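Local coordinates for protein cystatin-2 (Ornithodoros moubata, PDB 3L0R) that inhibits cysteine proteinases of broad range, including cathepsins L, S, B, C and H, as a secreted salivary cystatin of a soft tick, at residues T8-T13 / K42-Q47; G51-L56 / V91-P96. One frame throughout, in Å; residues are numbered along the deposited sequence.

Contact 1: T8-T13 / K42-Q47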
loop_
_atom_site.group_PDB
_atom_site.type_symbol
_atom_site.label_atom_id
_atom_site.label_comp_id
_atom_site.label_asym_id
_atom_site.label_seq_id
_atom_site.Cartn_x
_atom_site.Cartn_y
_atom_site.Cartn_z
ATOM N N THR A 8 14.081 -5.931 8.054
ATOM C CA THR A 8 15.198 -5.550 7.187
ATOM C C THR A 8 14.813 -4.394 6.270
ATOM O O THR A 8 13.866 -4.491 5.490
ATOM C CB THR A 8 15.716 -6.757 6.406
ATOM O OG1 THR A 8 16.151 -7.740 7.351
ATOM C CG2 THR A 8 16.884 -6.385 5.492
ATOM N N ARG A 9 15.530 -3.289 6.377
ATOM C CA ARG A 9 15.217 -2.130 5.543
ATOM C C ARG A 9 15.632 -2.358 4.085
ATOM O O ARG A 9 16.735 -2.836 3.806
ATOM C CB ARG A 9 15.803 -0.822 6.106
ATOM C CG ARG A 9 15.211 0.405 5.421
ATOM C CD ARG A 9 15.390 1.675 6.231
ATOM N NE ARG A 9 14.372 1.806 7.266
ATOM C CZ ARG A 9 14.606 1.552 8.550
ATOM N NH1 ARG A 9 15.821 1.170 8.940
ATOM N NH2 ARG A 9 13.632 1.680 9.451
ATOM N N GLN A 10 14.714 -2.023 3.177
ATOM C CA GLN A 10 14.879 -2.212 1.742
ATOM C C GLN A 10 14.997 -0.882 1.003
ATOM O O GLN A 10 14.662 0.205 1.538
ATOM C CB GLN A 10 13.679 -2.983 1.184
ATOM C CG GLN A 10 13.398 -4.320 1.880
ATOM C CD GLN A 10 14.532 -5.321 1.725
ATOM O OE1 GLN A 10 15.245 -5.314 0.717
ATOM N NE2 GLN A 10 14.700 -6.190 2.718
ATOM N N ASP A 11 15.470 -0.972 -0.234
ATOM C CA ASP A 11 15.386 0.139 -1.173
ATOM C C ASP A 11 13.914 0.347 -1.545
ATOM O O ASP A 11 13.298 -0.538 -2.164
ATOM C CB ASP A 11 16.224 -0.162 -2.415
ATOM C CG ASP A 11 16.084 0.896 -3.482
ATOM O OD1 ASP A 11 15.343 1.876 -3.293
ATOM O OD2 ASP A 11 16.725 0.741 -4.532
ATOM N N PRO A 12 13.335 1.505 -1.165
ATOM C CA PRO A 12 11.875 1.667 -1.292
ATOM C C PRO A 12 11.400 1.949 -2.734
ATOM O O PRO A 12 10.190 2.000 -2.974
ATOM C CB PRO A 12 11.601 2.883 -0.417
ATOM C CG PRO A 12 12.848 3.726 -0.610
ATOM C CD PRO A 12 13.974 2.724 -0.626
ATOM N N THR A 13 12.333 2.135 -3.670
ATOM C CA THR A 13 11.984 2.528 -5.033
ATOM C C THR A 13 11.735 1.314 -5.916
ATOM O O THR A 13 11.448 1.463 -7.112
ATOM C CB THR A 13 13.089 3.374 -5.714
ATOM O OG1 THR A 13 14.281 2.590 -5.825
ATOM C CG2 THR A 13 13.380 4.682 -4.936
ATOM N N LYS A 42 7.915 5.838 0.582
ATOM C CA LYS A 42 9.007 6.510 1.279
ATOM C C LYS A 42 9.992 5.528 1.897
ATOM O O LYS A 42 11.212 5.747 1.877
ATOM C CB LYS A 42 8.456 7.452 2.353
ATOM C CG LYS A 42 7.842 8.712 1.794
ATOM C CD LYS A 42 6.704 9.202 2.664
ATOM C CE LYS A 42 7.176 9.847 3.970
ATOM N NZ LYS A 42 6.443 11.127 4.288
ATOM N N GLU A 43 9.454 4.444 2.452
ATOM C CA GLU A 43 10.260 3.532 3.237
ATOM C C GLU A 43 9.688 2.116 3.219
ATOM O O GLU A 43 8.470 1.944 3.207
ATOM C CB GLU A 43 10.403 4.089 4.658
ATOM C CG GLU A 43 10.988 3.111 5.643
ATOM C CD GLU A 43 11.325 3.731 6.988
ATOM O OE1 GLU A 43 10.974 4.933 7.232
ATOM O OE2 GLU A 43 11.969 2.992 7.784
ATOM N N VAL A 44 10.576 1.111 3.185
ATOM C CA VAL A 44 10.174 -0.310 3.146
ATOM C C VAL A 44 11.021 -1.195 4.081
ATOM O O VAL A 44 12.240 -1.093 4.113
ATOM C CB VAL A 44 10.216 -0.899 1.698
ATOM C CG1 VAL A 44 9.843 -2.391 1.689
ATOM C CG2 VAL A 44 9.295 -0.123 0.778
ATOM N N GLU A 45 10.348 -2.057 4.835
ATOM C CA GLU A 45 10.993 -3.007 5.723
ATOM C C GLU A 45 10.293 -4.339 5.571
ATOM O O GLU A 45 9.055 -4.403 5.496
ATOM C CB GLU A 45 10.923 -2.559 7.183
ATOM C CG GLU A 45 11.766 -1.339 7.495
ATOM C CD GLU A 45 11.272 -0.615 8.734
ATOM O OE1 GLU A 45 10.275 0.168 8.611
ATOM O OE2 GLU A 45 11.890 -0.829 9.814
ATOM N N THR A 46 11.091 -5.404 5.519
ATOM C CA THR A 46 10.550 -6.755 5.362
ATOM C C THR A 46 10.934 -7.612 6.542
ATOM O O THR A 46 11.965 -7.377 7.186
ATOM C CB THR A 46 11.011 -7.406 4.041
ATOM O OG1 THR A 46 12.453 -7.399 3.957
ATOM C CG2 THR A 46 10.430 -6.635 2.871
ATOM N N GLN A 47 10.095 -8.591 6.840
ATOM C CA GLN A 47 10.312 -9.469 7.965
ATOM C C GLN A 47 9.931 -10.863 7.512
ATOM O O GLN A 47 8.832 -11.067 6.981
ATOM C CB GLN A 47 9.440 -9.047 9.152
ATOM C CG GLN A 47 9.625 -9.892 10.422
ATOM C CD GLN A 47 8.658 -9.500 11.521
ATOM O OE1 GLN A 47 7.444 -9.460 11.309
ATOM N NE2 GLN A 47 9.188 -9.201 12.702
HETATM O O HOH W 1 13.187 1.916 3.111
#
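Arg9 is tied by salt bridges to two glutamates of strand 42-47, Glu43 and Glu45. CB of Arg9 only skirts the carbonyl of Val44, while CG sits closer, 3.6 Å from Val44 O. CG is anti to the backbone N (chi1 -167°), and the chain stays extended until the bend at chi3 (-82°) sets the edge of the guanidinium toward Glu43 and one face toward Glu45. CD comes within 4.0 Å of Glu43 OE2. NE and NH2 both converge side-on on a single oxygen, Glu43 OE2, each at 2.7 Å. That oxygen lies near the guanidinium plane, but both bonds are bent, and the carboxylate is turned 61° from it. Glu45 differs: its CG lies over one guanidinium face, and OE2 stands 3.1 Å from Arg9 NH2, well out of plane, purely electrostatic. One positive charge thus probably offsets two negative ones.

On the other sheet face Gln10 NE2 makes a weak bond to Thr46 OG1 (2.8 Å), and Gln10 and Val44 both touch Phe17 of the helix. Thr8 and Thr46 exchange backbone bonds, and Gln10 N donates to Val44 O. Beyond that the chains part: a water links Gln10 O to Val44 N, and Pro12 CB packs 4.0 Å from Val44 CG2. This is the short N-terminal edge strand of the cystatin fold, added antiparallel to a long, bulged strand of the sheet that wraps the helix.

Contact 2: G51-L56 / V91-P96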
loop_
_atom_site.group_PDB
_atom_site.type_symbol
_atom_site.label_atom_id
_atom_site.label_comp_id
_atom_site.label_asym_id
_atom_site.label_seq_id
_atom_site.Cartn_x
_atom_site.Cartn_y
_atom_site.Cartn_z
ATOM N N GLY A 51 6.051 -16.993 5.806
ATOM C CA GLY A 51 5.717 -16.043 4.749
ATOM C C GLY A 51 6.558 -14.788 4.972
ATOM O O GLY A 51 7.591 -14.834 5.657
ATOM N N MET A 52 6.111 -13.667 4.409
ATOM C CA MET A 52 6.803 -12.381 4.482
ATOM C C MET A 52 5.873 -11.256 4.926
ATOM O O MET A 52 4.742 -11.147 4.440
ATOM C CB MET A 52 7.368 -12.006 3.111
ATOM C CG MET A 52 8.579 -12.821 2.673
ATOM S SD MET A 52 10.071 -12.400 3.608
ATOM C CE MET A 52 9.978 -10.637 3.509
ATOM N N ASN A 53 6.367 -10.425 5.844
ATOM C CA ASN A 53 5.722 -9.168 6.168
ATOM C C ASN A 53 6.384 -8.028 5.422
ATOM O O ASN A 53 7.617 -7.951 5.374
ATOM C CB ASN A 53 5.789 -8.885 7.660
ATOM C CG ASN A 53 4.810 -9.694 8.438
ATOM O OD1 ASN A 53 3.673 -9.914 8.000
ATOM N ND2 ASN A 53 5.234 -10.157 9.610
ATOM N N TYR A 54 5.561 -7.161 4.827
ATOM C CA TYR A 54 6.047 -5.935 4.158
ATOM C C TYR A 54 5.472 -4.776 4.905
ATOM O O TYR A 54 4.246 -4.673 5.053
ATOM C CB TYR A 54 5.613 -5.873 2.699
ATOM C CG TYR A 54 6.190 -7.005 1.876
ATOM C CD1 TYR A 54 7.389 -6.836 1.173
ATOM C CD2 TYR A 54 5.554 -8.260 1.820
ATOM C CE1 TYR A 54 7.939 -7.875 0.418
ATOM C CE2 TYR A 54 6.083 -9.291 1.080
ATOM C CZ TYR A 54 7.276 -9.095 0.386
ATOM O OH TYR A 54 7.812 -10.112 -0.345
ATOM N N LYS A 55 6.369 -3.946 5.437
ATOM C CA LYS A 55 6.002 -2.696 6.087
ATOM C C LYS A 55 6.347 -1.478 5.189
ATOM O O LYS A 55 7.513 -1.113 4.997
ATOM C CB LYS A 55 6.630 -2.614 7.478
ATOM C CG LYS A 55 6.382 -1.284 8.192
ATOM C CD LYS A 55 6.082 -1.483 9.647
ATOM C CE LYS A 55 7.323 -1.771 10.436
ATOM N NZ LYS A 55 6.963 -2.333 11.752
ATOM N N LEU A 56 5.306 -0.858 4.643
ATOM C CA LEU A 56 5.471 0.246 3.715
ATOM C C LEU A 56 4.983 1.560 4.308
ATOM O O LEU A 56 3.822 1.670 4.744
ATOM C CB LEU A 56 4.734 -0.046 2.404
ATOM C CG LEU A 56 4.724 -1.512 1.926
ATOM C CD1 LEU A 56 3.663 -1.708 0.872
ATOM C CD2 LEU A 56 6.107 -1.977 1.411
ATOM N N VAL A 91 1.087 -2.616 6.579
ATOM C CA VAL A 91 1.702 -3.927 6.735
ATOM C C VAL A 91 0.874 -4.956 5.973
ATOM O O VAL A 91 -0.332 -5.117 6.227
ATOM C CB VAL A 91 1.891 -4.342 8.213
ATOM C CG1 VAL A 91 2.604 -5.700 8.300
ATOM C CG2 VAL A 91 2.674 -3.277 8.993
ATOM N N ILE A 92 1.550 -5.602 5.016
ATOM C CA ILE A 92 1.022 -6.699 4.206
ATOM C C ILE A 92 1.720 -7.987 4.595
ATOM O O ILE A 92 2.958 -8.065 4.594
ATOM C CB ILE A 92 1.231 -6.484 2.664
ATOM C CG1 ILE A 92 0.492 -5.252 2.174
ATOM C CG2 ILE A 92 0.762 -7.710 1.848
ATOM C CD1 ILE A 92 1.363 -4.088 1.982
ATOM N N TYR A 93 0.888 -8.978 4.912
ATOM C CA TYR A 93 1.271 -10.351 5.151
ATOM C C TYR A 93 1.057 -11.170 3.874
ATOM O O TYR A 93 -0.058 -11.221 3.342
ATOM C CB TYR A 93 0.404 -10.897 6.269
ATOM C CG TYR A 93 0.805 -12.260 6.762
ATOM C CD1 TYR A 93 2.127 -12.553 7.047
ATOM C CD2 TYR A 93 -0.132 -13.252 6.951
ATOM C CE1 TYR A 93 2.507 -13.798 7.506
ATOM C CE2 TYR A 93 0.243 -14.496 7.408
ATOM C CZ TYR A 93 1.572 -14.755 7.687
ATOM O OH TYR A 93 1.965 -15.987 8.151
ATOM N N HIS A 94 2.137 -11.793 3.387
ATOM C CA HIS A 94 2.138 -12.573 2.149
ATOM C C HIS A 94 2.487 -14.037 2.440
ATOM O O HIS A 94 3.519 -14.328 3.041
ATOM C CB HIS A 94 3.147 -11.976 1.151
ATOM C CG HIS A 94 3.106 -12.585 -0.227
ATOM N ND1 HIS A 94 4.198 -12.582 -1.074
ATOM C CD2 HIS A 94 2.108 -13.192 -0.914
ATOM C CE1 HIS A 94 3.878 -13.167 -2.214
ATOM N NE2 HIS A 94 2.614 -13.536 -2.148
ATOM N N VAL A 95 1.611 -14.955 2.024
ATOM C CA VAL A 95 1.915 -16.379 2.073
ATOM C C VAL A 95 2.008 -16.870 0.621
ATOM O O VAL A 95 0.997 -17.290 0.033
ATOM C CB VAL A 95 0.844 -17.154 2.865
ATOM C CG1 VAL A 95 1.141 -18.670 2.898
ATOM C CG2 VAL A 95 0.725 -16.574 4.272
ATOM N N PRO A 96 3.220 -16.820 0.033
ATOM C CA PRO A 96 3.362 -17.013 -1.418
ATOM C C PRO A 96 2.846 -18.375 -1.918
ATOM O O PRO A 96 2.221 -18.441 -2.985
ATOM C CB PRO A 96 4.879 -16.866 -1.663
ATOM C CG PRO A 96 5.391 -16.132 -0.474
ATOM C CD PRO A 96 4.516 -16.599 0.683
HETATM O O HOH W 2 6.876 -12.545 -0.405
#
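Tyr54 and His94 lie side by side on the helix-facing side of the sheet. Tyr54 presents its ring edge, with CE2 4.0 Å from His94 CB and that CB near the ring plane. Water 2, also in the Tyr54 ring plane, joins the two polar ends, 2.6 Å from Tyr54 OH and 2.8 Å from His94 ND1. Pro96 CG packs over one face of the imidazole, offset toward its rim, and a bound glycerol comes near the same histidine. Further along, Leu56 CD1 touches Ile92 CD1 at 3.5 Å.

On the reverse face the Asn53 amide crosses Tyr93 obliquely, its OD1 3.2 Å from Tyr93 CD1, while its ND2 is bonded to Gln47. With CG anti to the backbone N (chi1 -172°), Tyr93 carries its ring beside Val49 and Ala50 of the turn. Replacing it with an alanine is likely to leave Asn53 OD1 without its ring neighbour and open a gap beside that turn.

Behind these side chains stand four nearly straight backbone bonds, two each in the Met52-His94 and Tyr54-Ile92 pairs. At the turn end Gly51 CA comes 3.3 Å from His94 O, where any CB would collide with that oxygen.

The two strands are inner members of the sheet, with 34-48 flanking one and 100-108 the other. Helix 15-25 lies across the Tyr54 face: Phe17 and Leu20 touch Tyr54, Leu20 also meets Leu56, and Ala24 rests on Ile92.

How the contacts relate
Contacts 1 and 2 are neighbouring steps across one antiparallel sheet, their centres about 12 Å apart, joined by the hairpin of strands 34-48 and 52-66. Probable backbone hydrogen bonds stitch them together, Glu45 O to Lys55 N at 2.7 Å and Gln47 O to Asn53 N at 2.8 Å. Toward the helix Thr46 mediates, its CG2 3.5 Å from Tyr54 CD1; on the other face Trp7 touches Glu45 and Asn53 and makes a cation-pi contact with Lys55. As in other cystatins, the N-terminal segment, the Gln47-to-Gly51 hairpin turn and the turn beginning at Pro96 probably form the wedge that enters the proteinase cleft. Both contacts lie beside these elements and probably help to keep them together.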